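Local coordinates for protein putative esterase (Bacteroides intestinalis DSM 17393, PDB 5VOL) that probably hydrolyses ferulic acid esters on arabinoxylan as a carbohydrate esterase family 1 enzyme, and binds calcium ions, at residues D15-K20 with E109-T114; Y48-M53 with G143-Y148; K67-R72 with Q263-V268; I83-N88 with T114-Y119. All blocks are in the same frame, centred on the assembly; numbering follows the deposited sequence.

From the N terminus, contact 1 comes first: strand 11-19 meets helix 108-123 some 90 residues later. Contact 2 starts at 48-53 and closes at 143-148, and contact 3 runs from 67-72 to 263-268 near the C terminus. Contacts 1, 2 and 3 cross one another, their segments alternating along the chain. Contact 4, the shortest loop (83-88 to 114-119), lies within the spans of contacts 2 and 3 but crosses contact 1, with which it shares Thr114. Together contacts 1, 2 and 4 fix helices 108-123 and 140-151 to one face of the central sheet. Contact 3 pairs helices on the other face, where Ile84 touches Met70 and Leu265.

Contact 1 (D15-K20 with E109-T114); sequences DTLFSK and ETFFYT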
loop_
_atom_site.group_PDB
_atom_site.type_symbol
_atom_site.label_atom_id
_atom_site.label_comp_id
_atom_site.label_asym_id
_atom_site.label_seq_id
_atom_site.Cartn_x
_atom_site.Cartn_y
_atom_site.Cartn_z
ATOM N N ASP C 15 2.962 -1.076 -34.384
ATOM C CA ASP C 15 3.507 -1.029 -35.734
ATOM C C ASP C 15 4.423 -2.231 -35.954
ATOM O O ASP C 15 4.507 -3.126 -35.098
ATOM C CB ASP C 15 4.261 0.290 -35.957
ATOM C CG ASP C 15 4.210 0.763 -37.406
ATOM O OD1 ASP C 15 4.047 -0.079 -38.313
ATOM O OD2 ASP C 15 4.322 1.984 -37.628
ATOM N N THR C 16 5.102 -2.264 -37.100
ATOM C CA THR C 16 6.039 -3.349 -37.384
ATOM C C THR C 16 7.323 -2.821 -37.996
ATOM O O THR C 16 7.318 -1.836 -38.724
ATOM C CB THR C 16 5.443 -4.410 -38.348
ATOM O OG1 THR C 16 5.352 -3.860 -39.664
ATOM C CG2 THR C 16 4.067 -4.836 -37.899
ATOM N N LEU C 17 8.421 -3.490 -37.670
ATOM C CA LEU C 17 9.717 -3.247 -38.280
ATOM C C LEU C 17 10.165 -4.517 -39.003
ATOM O O LEU C 17 10.075 -5.611 -38.445
ATOM C CB LEU C 17 10.734 -2.855 -37.215
ATOM C CG LEU C 17 12.177 -2.769 -37.682
ATOM C CD1 LEU C 17 12.330 -1.667 -38.729
ATOM C CD2 LEU C 17 13.096 -2.541 -36.504
ATOM N N PHE C 18 10.636 -4.404 -40.239
ATOM C CA PHE C 18 11.159 -5.605 -40.888
ATOM C C PHE C 18 12.608 -5.855 -40.495
ATOM O O PHE C 18 13.454 -4.989 -40.652
ATOM C CB PHE C 18 11.059 -5.533 -42.410
ATOM C CG PHE C 18 11.606 -6.761 -43.085
ATOM C CD1 PHE C 18 10.850 -7.919 -43.141
ATOM C CD2 PHE C 18 12.896 -6.775 -43.603
ATOM C CE1 PHE C 18 11.352 -9.071 -43.741
ATOM C CE2 PHE C 18 13.403 -7.920 -44.202
ATOM C CZ PHE C 18 12.625 -9.073 -44.269
ATOM N N SER C 19 12.890 -7.048 -39.982
ATOM C CA SER C 19 14.247 -7.392 -39.568
ATOM C C SER C 19 14.972 -8.219 -40.633
ATOM O O SER C 19 14.505 -9.301 -41.004
ATOM C CB SER C 19 14.220 -8.169 -38.256
ATOM O OG SER C 19 15.489 -8.729 -37.956
ATOM N N LYS C 20 16.114 -7.712 -41.096
ATOM C CA LYS C 20 16.991 -8.433 -42.013
ATOM C C LYS C 20 17.724 -9.540 -41.270
ATOM O O LYS C 20 17.934 -10.624 -41.812
ATOM C CB LYS C 20 18.007 -7.487 -42.663
ATOM C CG LYS C 20 17.438 -6.534 -43.698
ATOM C CD LYS C 20 18.481 -5.483 -44.065
ATOM C CE LYS C 20 17.938 -4.411 -45.002
ATOM N NZ LYS C 20 17.835 -4.892 -46.410
ATOM N N GLU C 109 18.676 -11.206 -30.241
ATOM C CA GLU C 109 19.417 -10.165 -29.543
ATOM C C GLU C 109 20.113 -9.247 -30.551
ATOM O O GLU C 109 20.158 -8.014 -30.387
ATOM C CB GLU C 109 20.428 -10.783 -28.577
ATOM C CG GLU C 109 21.103 -9.779 -27.630
ATOM C CD GLU C 109 21.807 -10.458 -26.470
ATOM O OE1 GLU C 109 21.314 -11.512 -26.026
ATOM O OE2 GLU C 109 22.856 -9.952 -26.002
ATOM N N THR C 110 20.646 -9.843 -31.616
ATOM C CA THR C 110 21.309 -9.051 -32.637
ATOM C C THR C 110 20.282 -8.145 -33.304
ATOM O O THR C 110 20.570 -6.989 -33.607
ATOM C CB THR C 110 22.009 -9.953 -33.705
ATOM O OG1 THR C 110 23.054 -10.702 -33.076
ATOM C CG2 THR C 110 22.595 -9.107 -34.812
ATOM N N PHE C 111 19.075 -8.670 -33.510
ATOM C CA PHE C 111 17.977 -7.853 -34.022
ATOM C C PHE C 111 17.677 -6.701 -33.047
ATOM O O PHE C 111 17.485 -5.554 -33.454
ATOM C CB PHE C 111 16.715 -8.698 -34.236
ATOM C CG PHE C 111 15.426 -7.921 -34.067
ATOM C CD1 PHE C 111 15.024 -7.002 -35.020
ATOM C CD2 PHE C 111 14.630 -8.110 -32.946
ATOM C CE1 PHE C 111 13.851 -6.288 -34.867
ATOM C CE2 PHE C 111 13.449 -7.421 -32.789
ATOM C CZ PHE C 111 13.058 -6.496 -33.738
ATOM N N PHE C 112 17.622 -7.026 -31.760
ATOM C CA PHE C 112 17.253 -6.034 -30.742
ATOM C C PHE C 112 18.231 -4.854 -30.744
ATOM O O PHE C 112 17.829 -3.695 -30.835
ATOM C CB PHE C 112 17.207 -6.679 -29.355
ATOM C CG PHE C 112 16.741 -5.738 -28.276
ATOM C CD1 PHE C 112 17.647 -4.922 -27.615
ATOM C CD2 PHE C 112 15.396 -5.655 -27.949
ATOM C CE1 PHE C 112 17.219 -4.036 -26.613
ATOM C CE2 PHE C 112 14.950 -4.773 -26.958
ATOM C CZ PHE C 112 15.865 -3.962 -26.293
ATOM N N TYR C 113 19.518 -5.159 -30.664
ATOM C CA TYR C 113 20.552 -4.129 -30.523
ATOM C C TYR C 113 21.029 -3.451 -31.801
ATOM O O TYR C 113 21.501 -2.310 -31.734
ATOM C CB TYR C 113 21.768 -4.715 -29.813
ATOM C CG TYR C 113 21.451 -4.919 -28.370
ATOM C CD1 TYR C 113 21.413 -3.836 -27.491
ATOM C CD2 TYR C 113 21.122 -6.172 -27.890
ATOM C CE1 TYR C 113 21.080 -4.011 -26.157
ATOM C CE2 TYR C 113 20.786 -6.356 -26.564
ATOM C CZ TYR C 113 20.768 -5.273 -25.704
ATOM O OH TYR C 113 20.433 -5.468 -24.388
ATOM N N THR C 114 20.928 -4.117 -32.955
ATOM C CA THR C 114 21.470 -3.489 -34.167
ATOM C C THR C 114 20.371 -2.979 -35.076
ATOM O O THR C 114 20.638 -2.182 -35.968
ATOM C CB THR C 114 22.373 -4.448 -34.987
ATOM O OG1 THR C 114 21.573 -5.489 -35.550
ATOM C CG2 THR C 114 23.464 -5.066 -34.106
#
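Phe111 and Ser19 meet because both first torsions point the group away from the backbone N: chi1 is 150° for Phe111, some 30° short of fully staggered, and 169° for Ser19. The phenyl group thereby leans from its helix toward the strand end, and the hydroxyl swings in to meet its CD1 corner. Ser19 OG lies 3.4 Å from Phe111 CD1, and Ser19 CB is 3.5 Å from that same CD1. The hydroxyl stands obliquely to the ring, and no hydrogen bond joins the two segments. Two residues earlier on the strand, Leu17 slides past the ring in the opposite direction, its CD2 branch 4.2 Å from Phe111 CE1. Leu17 and Ser19 alternate with Phe18, whose side chain points away, and they present one side of strand 11-19 to helix 108-123. Strand 11-19 is one edge strand of the alpha/beta-hydrolase sheet, antiparallel to its neighbour 24-32, and the helix packs over that face. The polar end of Ser19 is satisfied elsewhere: OG is hydrogen-bonded to Glu115 OE1 one turn further along this helix and to Leu22 N. Arg26 and Leu22 also touch the phenyl group, and Tyr108 meets it edge-to-face. An alanine in place of Phe111 is likely to open a gap beside Ser19 CB and leave the Leu17 CD2 branch without its aromatic partner. Nearby the helix widens into a pi-type turn, and Thr110 O is gripped twice, by Thr114 N at 3.0 Å and by Thr114 OG1 at 2.7 Å, from opposite faces of its carbonyl plane.

Contact 2 (Y48-M53 with G143-Y148); sequences YLLHGM and GGATNY
Leu50 drives one methyl, CD1, against the backbone of helix 140-151, where it lies 3.9 Å from Ala145 N and 4.2 Å from Gly144 C. This is strand-to-helix packing in the core of the alpha/beta-hydrolase fold, beside the sequence and strained turn that are consistent with a nucleophile elbow at Gly137, Ser139 and Gly141. The methyl of Ala145 adds a looser touch, its CB 4.5 Å from Leu50 CD1. The close approach is consistent with the absence of a side chain at Gly144: a beta carbon there would stand a tight 3.5 Å from Leu50 CD1. With chi1 at -50°, CG of Leu50 sits opposite the carbonyl carbon, and this directs the isobutyl group to the helix. Further out, backbone bonds to Ala136 and Leu138 fix Leu50 in the sheet beside strand 133-138, while Pro87 and Tyr100 pack on its side chain. Leu50 O is held by Trp60 NE1. Past the strand end the chain turns off at His51, whose NE2 pairs with Ala89 N; its ND1 donates to Gly52 O at 2.7 Å, with an N-H...O angle of 157° and the acceptor close to the imidazole plane.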
loop_
_atom_site.group_PDB
_atom_site.type_symbol
_atom_site.label_atom_id
_atom_site.label_comp_id
_atom_site.label_asym_id
_atom_site.label_seq_id
_atom_site.Cartn_x
_atom_site.Cartn_y
_atom_site.Cartn_z
ATOM N N TYR C 48 12.256 -0.379 -22.031
ATOM C CA TYR C 48 11.908 -1.574 -22.797
ATOM C C TYR C 48 11.174 -2.526 -21.862
ATOM O O TYR C 48 11.695 -2.936 -20.835
ATOM C CB TYR C 48 13.164 -2.207 -23.424
ATOM C CG TYR C 48 13.745 -1.277 -24.465
ATOM C CD1 TYR C 48 13.256 -1.283 -25.770
ATOM C CD2 TYR C 48 14.728 -0.348 -24.131
ATOM C CE1 TYR C 48 13.747 -0.402 -26.722
ATOM C CE2 TYR C 48 15.220 0.535 -25.072
ATOM C CZ TYR C 48 14.733 0.497 -26.368
ATOM O OH TYR C 48 15.213 1.380 -27.308
ATOM N N LEU C 49 9.936 -2.841 -22.200
ATOM C CA LEU C 49 9.108 -3.653 -21.318
ATOM C C LEU C 49 8.704 -4.961 -22.022
ATOM O O LEU C 49 7.853 -4.961 -22.905
ATOM C CB LEU C 49 7.876 -2.859 -20.891
ATOM C CG LEU C 49 6.884 -3.484 -19.901
ATOM C CD1 LEU C 49 7.574 -3.785 -18.577
ATOM C CD2 LEU C 49 5.742 -2.509 -19.675
ATOM N N LEU C 50 9.290 -6.064 -21.583
ATOM C CA LEU C 50 9.235 -7.331 -22.325
ATOM C C LEU C 50 8.141 -8.289 -21.842
ATOM O O LEU C 50 7.885 -8.402 -20.629
ATOM C CB LEU C 50 10.603 -8.027 -22.239
ATOM C CG LEU C 50 11.840 -7.186 -22.574
ATOM C CD1 LEU C 50 13.115 -8.039 -22.507
ATOM C CD2 LEU C 50 11.731 -6.500 -23.951
ATOM N N HIS C 51 7.508 -8.988 -22.792
ATOM C CA HIS C 51 6.442 -9.937 -22.457
ATOM C C HIS C 51 6.983 -11.324 -22.136
ATOM O O HIS C 51 8.178 -11.583 -22.277
ATOM C CB HIS C 51 5.414 -10.042 -23.590
ATOM C CG HIS C 51 5.964 -10.610 -24.861
ATOM N ND1 HIS C 51 6.329 -11.936 -24.991
ATOM C CD2 HIS C 51 6.207 -10.037 -26.066
ATOM C CE1 HIS C 51 6.778 -12.150 -26.214
ATOM N NE2 HIS C 51 6.706 -11.017 -26.891
ATOM N N GLY C 52 6.089 -12.210 -21.702
ATOM C CA GLY C 52 6.472 -13.552 -21.301
ATOM C C GLY C 52 6.331 -14.558 -22.434
ATOM O O GLY C 52 5.893 -14.210 -23.530
ATOM N N MET C 53 6.694 -15.805 -22.160
ATOM C CA MET C 53 6.527 -16.886 -23.142
ATOM C C MET C 53 5.053 -17.048 -23.530
ATOM O O MET C 53 4.166 -16.785 -22.714
ATOM C CB MET C 53 7.082 -18.193 -22.582
ATOM C CG MET C 53 7.273 -19.301 -23.632
ATOM S SD MET C 53 8.006 -20.779 -22.893
ATOM C CE MET C 53 6.608 -21.435 -21.992
ATOM N N GLY C 143 13.721 -12.666 -17.476
ATOM C CA GLY C 143 15.048 -13.226 -17.658
ATOM C C GLY C 143 15.780 -12.484 -18.762
ATOM O O GLY C 143 16.973 -12.207 -18.654
ATOM N N GLY C 144 15.058 -12.159 -19.829
ATOM C CA GLY C 144 15.615 -11.368 -20.908
ATOM C C GLY C 144 16.129 -10.021 -20.413
ATOM O O GLY C 144 17.240 -9.599 -20.731
ATOM N N ALA C 145 15.308 -9.345 -19.624
ATOM C CA ALA C 145 15.668 -8.042 -19.085
ATOM C C ALA C 145 16.936 -8.139 -18.231
ATOM O O ALA C 145 17.858 -7.357 -18.374
ATOM C CB ALA C 145 14.493 -7.474 -18.271
ATOM N N THR C 146 16.970 -9.125 -17.353
ATOM C CA THR C 146 18.068 -9.288 -16.422
ATOM C C THR C 146 19.383 -9.607 -17.143
ATOM O O THR C 146 20.404 -8.981 -16.870
ATOM C CB THR C 146 17.739 -10.390 -15.398
ATOM O OG1 THR C 146 16.608 -9.990 -14.609
ATOM C CG2 THR C 146 18.906 -10.637 -14.471
ATOM N N ASN C 147 19.363 -10.563 -18.072
ATOM C CA ASN C 147 20.602 -10.954 -18.748
ATOM C C ASN C 147 21.076 -9.868 -19.719
ATOM O O ASN C 147 22.273 -9.683 -19.893
ATOM C CB ASN C 147 20.434 -12.307 -19.474
ATOM C CG ASN C 147 21.776 -12.934 -19.870
ATOM O OD1 ASN C 147 21.964 -13.318 -21.019
ATOM N ND2 ASN C 147 22.715 -13.022 -18.922
ATOM N N TYR C 148 20.151 -9.127 -20.321
ATOM C CA TYR C 148 20.529 -7.965 -21.121
ATOM C C TYR C 148 21.269 -6.948 -20.254
ATOM O O TYR C 148 22.277 -6.350 -20.669
ATOM C CB TYR C 148 19.308 -7.284 -21.744
ATOM C CG TYR C 148 18.783 -7.858 -23.049
ATOM C CD1 TYR C 148 19.197 -9.094 -23.528
ATOM C CD2 TYR C 148 17.858 -7.139 -23.803
ATOM C CE1 TYR C 148 18.687 -9.605 -24.752
ATOM C CE2 TYR C 148 17.350 -7.629 -25.000
ATOM C CZ TYR C 148 17.767 -8.853 -25.476
ATOM O OH TYR C 148 17.225 -9.306 -26.667
#

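Contact 3 (K67-R72 with Q263-V268); sequences KDVMDR and QCLPFV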
loop_
_atom_site.group_PDB
_atom_site.type_symbol
_atom_site.label_atom_id
_atom_site.label_comp_id
_atom_site.label_asym_id
_atom_site.label_seq_id
_atom_site.Cartn_x
_atom_site.Cartn_y
_atom_site.Cartn_z
ATOM N N LYS C 67 -0.946 2.251 -20.484
ATOM C CA LYS C 67 -1.361 3.638 -20.698
ATOM C C LYS C 67 -2.046 4.228 -19.448
ATOM O O LYS C 67 -1.752 5.352 -19.040
ATOM C CB LYS C 67 -2.300 3.753 -21.895
ATOM C CG LYS C 67 -3.041 5.098 -21.952
ATOM C CD LYS C 67 -3.701 5.339 -23.311
ATOM C CE LYS C 67 -4.836 6.361 -23.218
ATOM N NZ LYS C 67 -4.389 7.716 -22.731
ATOM N N ASP C 68 -2.959 3.466 -18.851
ATOM C CA ASP C 68 -3.725 3.959 -17.704
ATOM C C ASP C 68 -2.850 4.155 -16.479
ATOM O O ASP C 68 -3.052 5.101 -15.718
ATOM C CB ASP C 68 -4.887 3.009 -17.376
ATOM C CG ASP C 68 -5.918 2.970 -18.473
ATOM O OD1 ASP C 68 -5.982 3.958 -19.238
ATOM O OD2 ASP C 68 -6.657 1.967 -18.585
ATOM N N VAL C 69 -1.898 3.251 -16.266
ATOM C CA VAL C 69 -0.987 3.378 -15.141
ATOM C C VAL C 69 -0.068 4.589 -15.343
ATOM O O VAL C 69 0.126 5.379 -14.417
ATOM C CB VAL C 69 -0.141 2.108 -14.937
ATOM C CG1 VAL C 69 0.868 2.318 -13.809
ATOM C CG2 VAL C 69 -1.038 0.906 -14.630
ATOM N N MET C 70 0.481 4.752 -16.552
ATOM C CA MET C 70 1.302 5.928 -16.826
ATOM C C MET C 70 0.527 7.240 -16.676
ATOM O O MET C 70 1.054 8.209 -16.128
ATOM C CB MET C 70 1.921 5.851 -18.228
ATOM C CG MET C 70 3.206 5.040 -18.299
ATOM S SD MET C 70 4.578 5.810 -17.412
ATOM C CE MET C 70 4.955 7.194 -18.493
ATOM N N ASP C 71 -0.706 7.290 -17.167
ATOM C CA ASP C 71 -1.492 8.513 -17.067
ATOM C C ASP C 71 -1.686 8.926 -15.600
ATOM O O ASP C 71 -1.589 10.104 -15.269
ATOM C CB ASP C 71 -2.847 8.349 -17.747
ATOM C CG ASP C 71 -2.743 8.341 -19.273
ATOM O OD1 ASP C 71 -1.687 8.742 -19.809
ATOM O OD2 ASP C 71 -3.729 7.932 -19.918
ATOM N N ARG C 72 -1.936 7.942 -14.734
ATOM C CA ARG C 72 -1.982 8.160 -13.289
ATOM C C ARG C 72 -0.630 8.641 -12.733
ATOM O O ARG C 72 -0.552 9.686 -12.071
ATOM C CB ARG C 72 -2.433 6.869 -12.575
ATOM C CG ARG C 72 -2.310 6.916 -11.055
ATOM C CD ARG C 72 -3.528 7.599 -10.417
ATOM N NE ARG C 72 -4.708 6.735 -10.336
ATOM C CZ ARG C 72 -5.772 6.825 -11.129
ATOM N NH1 ARG C 72 -6.799 6.001 -10.956
ATOM N NH2 ARG C 72 -5.825 7.742 -12.086
ATOM N N GLN C 263 5.322 -0.168 -8.993
ATOM C CA GLN C 263 6.647 -0.057 -8.377
ATOM C C GLN C 263 7.731 0.198 -9.429
ATOM O O GLN C 263 8.688 0.966 -9.203
ATOM C CB GLN C 263 6.963 -1.320 -7.578
ATOM C CG GLN C 263 6.153 -1.393 -6.295
ATOM C CD GLN C 263 5.835 -2.813 -5.852
ATOM O OE1 GLN C 263 4.889 -3.025 -5.086
ATOM N NE2 GLN C 263 6.626 -3.793 -6.318
ATOM N N CYS C 264 7.573 -0.449 -10.580
ATOM C CA CYS C 264 8.564 -0.373 -11.658
ATOM C C CYS C 264 8.700 1.020 -12.250
ATOM O O CYS C 264 9.803 1.519 -12.404
ATOM C CB CYS C 264 8.211 -1.362 -12.772
ATOM S SG CYS C 264 9.343 -1.331 -14.188
ATOM N N LEU C 265 7.585 1.646 -12.597
ATOM C CA LEU C 265 7.661 2.932 -13.277
ATOM C C LEU C 265 8.255 4.045 -12.395
ATOM O O LEU C 265 9.120 4.812 -12.860
ATOM C CB LEU C 265 6.281 3.315 -13.804
ATOM C CG LEU C 265 5.809 2.334 -14.899
ATOM C CD1 LEU C 265 4.371 2.634 -15.296
ATOM C CD2 LEU C 265 6.753 2.392 -16.127
ATOM N N PRO C 266 7.837 4.127 -11.120
ATOM C CA PRO C 266 8.531 5.109 -10.260
ATOM C C PRO C 266 10.000 4.767 -10.020
ATOM O O PRO C 266 10.826 5.670 -9.885
ATOM C CB PRO C 266 7.736 5.059 -8.933
ATOM C CG PRO C 266 6.341 4.639 -9.352
ATOM C CD PRO C 266 6.589 3.630 -10.509
ATOM N N PHE C 267 10.318 3.476 -9.960
ATOM C CA PHE C 267 11.686 3.015 -9.756
ATOM C C PHE C 267 12.626 3.483 -10.867
ATOM O O PHE C 267 13.645 4.107 -10.584
ATOM C CB PHE C 267 11.720 1.489 -9.646
ATOM C CG PHE C 267 13.098 0.887 -9.780
ATOM C CD1 PHE C 267 14.050 1.042 -8.772
ATOM C CD2 PHE C 267 13.425 0.127 -10.893
ATOM C CE1 PHE C 267 15.315 0.478 -8.889
ATOM C CE2 PHE C 267 14.696 -0.449 -11.022
ATOM C CZ PHE C 267 15.639 -0.273 -10.016
ATOM N N VAL C 268 12.307 3.188 -12.129
ATOM C CA VAL C 268 13.208 3.620 -13.205
ATOM C C VAL C 268 13.244 5.150 -13.291
ATOM O O VAL C 268 14.279 5.742 -13.610
ATOM C CB VAL C 268 12.824 3.008 -14.582
ATOM C CG1 VAL C 268 12.857 1.493 -14.494
ATOM C CG2 VAL C 268 11.458 3.466 -15.025
#
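Apolar packing carries this contact, in which Leu265 of helix 254-271 reaches over to Val69 and Met70 of helix 66-76. The two helices lie side by side on one face of the alpha/beta-hydrolase sheet. A single methyl, Leu265 CD1, does the touching: it is 3.8 Å from Val69 CG1 and also 3.8 Å from Met70 SD, with Met70 CG at 4.0 Å from the same CD1. The side chains of Val69 and Met70 each run obliquely to that of Leu265, and its methyl touches a valine branch and a thioether at once. The bend of Met70 at chi2 (-67°) brings SD round to Leu265 CD1; the second bend, at chi3 (-72°), places the terminal CE. Beneath the pair, Ile84 of strand 83-87 touches both Met70 and Leu265, and Met82 packs on the same two residues, which ties the helix pair to the sheet.

Electrostatic contacts belong to the outer side of helix 66-76. Lys67 NZ forms a salt bridge of 2.9 Å with Asp71 OD2, one turn on, using the syn lone pair of that oxygen, and Ser10 OG is hydrogen-bonded to both Lys67 NZ and Asp71 OD1. Two further salt bridges lead to the second subunit, from Asp68 to its Arg63 and from Arg72 to its Asp253, so this helix also lies at a subunit interface.

Helix 254-271 is kinked where Gln263 N and Pro266 N make no bond to the preceding turn; the proline has no N-H to give, and just before it Leu265 O is hydrogen-bonded to Thr269 OG1.

Contact 4 (I83-N88 with T114-Y119); sequences IIVTPN and TEFLPY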
loop_
_atom_site.group_PDB
_atom_site.type_symbol
_atom_site.label_atom_id
_atom_site.label_comp_id
_atom_site.label_asym_id
_atom_site.label_seq_id
_atom_site.Cartn_x
_atom_site.Cartn_y
_atom_site.Cartn_z
ATOM N N ILE C 83 9.128 6.966 -23.131
ATOM C CA ILE C 83 8.729 6.016 -24.169
ATOM C C ILE C 83 8.751 4.619 -23.552
ATOM O O ILE C 83 9.717 4.247 -22.874
ATOM C CB ILE C 83 9.682 6.071 -25.407
ATOM C CG1 ILE C 83 9.807 7.507 -25.937
ATOM C CG2 ILE C 83 9.220 5.113 -26.497
ATOM C CD1 ILE C 83 8.506 8.108 -26.435
ATOM N N ILE C 84 7.683 3.855 -23.753
ATOM C CA ILE C 84 7.669 2.477 -23.297
ATOM C C ILE C 84 7.408 1.577 -24.513
ATOM O O ILE C 84 6.485 1.823 -25.292
ATOM C CB ILE C 84 6.605 2.228 -22.207
ATOM C CG1 ILE C 84 6.781 3.213 -21.048
ATOM C CG2 ILE C 84 6.740 0.814 -21.629
ATOM C CD1 ILE C 84 5.646 3.129 -20.049
ATOM N N VAL C 85 8.214 0.540 -24.684
ATOM C CA VAL C 85 8.050 -0.276 -25.893
ATOM C C VAL C 85 8.213 -1.765 -25.622
ATOM O O VAL C 85 9.082 -2.190 -24.856
ATOM C CB VAL C 85 9.047 0.161 -26.986
ATOM C CG1 VAL C 85 10.443 -0.040 -26.498
ATOM C CG2 VAL C 85 8.816 -0.613 -28.304
ATOM N N THR C 86 7.348 -2.545 -26.268
ATOM C CA THR C 86 7.343 -3.993 -26.152
ATOM C C THR C 86 7.462 -4.585 -27.562
ATOM O O THR C 86 6.547 -4.418 -28.371
ATOM C CB THR C 86 6.050 -4.498 -25.489
ATOM O OG1 THR C 86 5.898 -3.897 -24.188
ATOM C CG2 THR C 86 6.063 -6.041 -25.367
ATOM N N PRO C 87 8.599 -5.226 -27.873
ATOM C CA PRO C 87 8.724 -5.881 -29.186
ATOM C C PRO C 87 8.077 -7.269 -29.169
ATOM O O PRO C 87 7.971 -7.857 -28.089
ATOM C CB PRO C 87 10.233 -5.978 -29.384
ATOM C CG PRO C 87 10.791 -6.138 -27.969
ATOM C CD PRO C 87 9.813 -5.384 -27.051
ATOM N N ASN C 88 7.665 -7.804 -30.321
ATOM C CA ASN C 88 7.170 -9.180 -30.326
ATOM C C ASN C 88 8.336 -10.145 -30.250
ATOM O O ASN C 88 9.212 -10.144 -31.119
ATOM C CB ASN C 88 6.327 -9.488 -31.570
ATOM C CG ASN C 88 5.660 -10.869 -31.497
ATOM O OD1 ASN C 88 5.406 -11.387 -30.411
ATOM N ND2 ASN C 88 5.379 -11.465 -32.655
ATOM N N THR C 114 20.928 -4.117 -32.955
ATOM C CA THR C 114 21.470 -3.489 -34.167
ATOM C C THR C 114 20.371 -2.979 -35.076
ATOM O O THR C 114 20.638 -2.182 -35.968
ATOM C CB THR C 114 22.373 -4.448 -34.987
ATOM O OG1 THR C 114 21.573 -5.489 -35.550
ATOM C CG2 THR C 114 23.464 -5.066 -34.106
ATOM N N GLU C 115 19.138 -3.435 -34.863
ATOM C CA GLU C 115 18.017 -3.001 -35.705
ATOM C C GLU C 115 16.888 -2.328 -34.902
ATOM O O GLU C 115 16.467 -1.207 -35.211
ATOM C CB GLU C 115 17.438 -4.182 -36.484
ATOM C CG GLU C 115 18.364 -4.788 -37.542
ATOM C CD GLU C 115 17.700 -5.929 -38.299
ATOM O OE1 GLU C 115 17.085 -6.806 -37.652
ATOM O OE2 GLU C 115 17.780 -5.946 -39.547
ATOM N N PHE C 116 16.382 -3.023 -33.888
ATOM C CA PHE C 116 15.199 -2.537 -33.170
ATOM C C PHE C 116 15.501 -1.275 -32.372
ATOM O O PHE C 116 14.842 -0.261 -32.554
ATOM C CB PHE C 116 14.639 -3.620 -32.245
ATOM C CG PHE C 116 13.314 -3.258 -31.618
ATOM C CD1 PHE C 116 12.185 -3.111 -32.398
ATOM C CD2 PHE C 116 13.204 -3.070 -30.245
ATOM C CE1 PHE C 116 10.954 -2.789 -31.827
ATOM C CE2 PHE C 116 11.977 -2.743 -29.658
ATOM C CZ PHE C 116 10.852 -2.599 -30.449
ATOM N N LEU C 117 16.504 -1.339 -31.503
ATOM C CA LEU C 117 16.800 -0.215 -30.607
ATOM C C LEU C 117 17.135 1.078 -31.373
ATOM O O LEU C 117 16.574 2.129 -31.079
ATOM C CB LEU C 117 17.929 -0.599 -29.649
ATOM C CG LEU C 117 18.235 0.363 -28.503
ATOM C CD1 LEU C 117 18.673 -0.403 -27.277
ATOM C CD2 LEU C 117 19.319 1.356 -28.925
ATOM N N PRO C 118 18.029 1.011 -32.383
ATOM C CA PRO C 118 18.298 2.252 -33.124
ATOM C C PRO C 118 17.068 2.822 -33.828
ATOM O O PRO C 118 16.881 4.037 -33.835
ATOM C CB PRO C 118 19.365 1.826 -34.141
ATOM C CG PRO C 118 20.071 0.703 -33.477
ATOM C CD PRO C 118 18.994 -0.048 -32.717
ATOM N N TYR C 119 16.242 1.963 -34.407
ATOM C CA TYR C 119 15.048 2.410 -35.115
ATOM C C TYR C 119 14.038 3.065 -34.166
ATOM O O TYR C 119 13.472 4.112 -34.478
ATOM C CB TYR C 119 14.397 1.228 -35.836
ATOM C CG TYR C 119 12.934 1.409 -36.206
ATOM C CD1 TYR C 119 11.942 0.979 -35.356
ATOM C CD2 TYR C 119 12.554 1.968 -37.424
ATOM C CE1 TYR C 119 10.610 1.111 -35.676
ATOM C CE2 TYR C 119 11.197 2.101 -37.763
ATOM C CZ TYR C 119 10.239 1.668 -36.867
ATOM O OH TYR C 119 8.884 1.769 -37.134
#
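Helix 108-123 packs on strand 83-87, an inner strand of the alpha/beta-hydrolase sheet, through one aromatic wedge: Phe116 faces Val85 and Pro87. These two point the same way from the strand, with Thr86 turned to the other face. Phe116 has CG opposite its backbone N (chi1 -172°), which sends the ring out from the helix toward the sheet. Pro87 lies over one ring face as a CH-pi contact, its CB 3.9 Å from the Phe116 ring centroid and 26° off the normal. That CB is displaced toward the rim and is 3.6 Å from Phe116 CZ. Val85 meets the ring at its edge, near its plane, with CG2 also 3.6 Å from Phe116 CZ. The side chains of Val85 and Phe116 come from opposite directions, whereas those of Pro87 and Phe116 run at about a right angle to each other. Replacing Phe116 by an alanine is likely to leave Pro87 CB without its ring face and open a gap beside Val85 CG2. Leu50 and Tyr108 also pack on Pro87. The helix is irregular here: it has a wider pi-type turn at 114-116, and Pro118 has no N-H to donate. Leu117 N probably bonds to Phe112 O, five residues back.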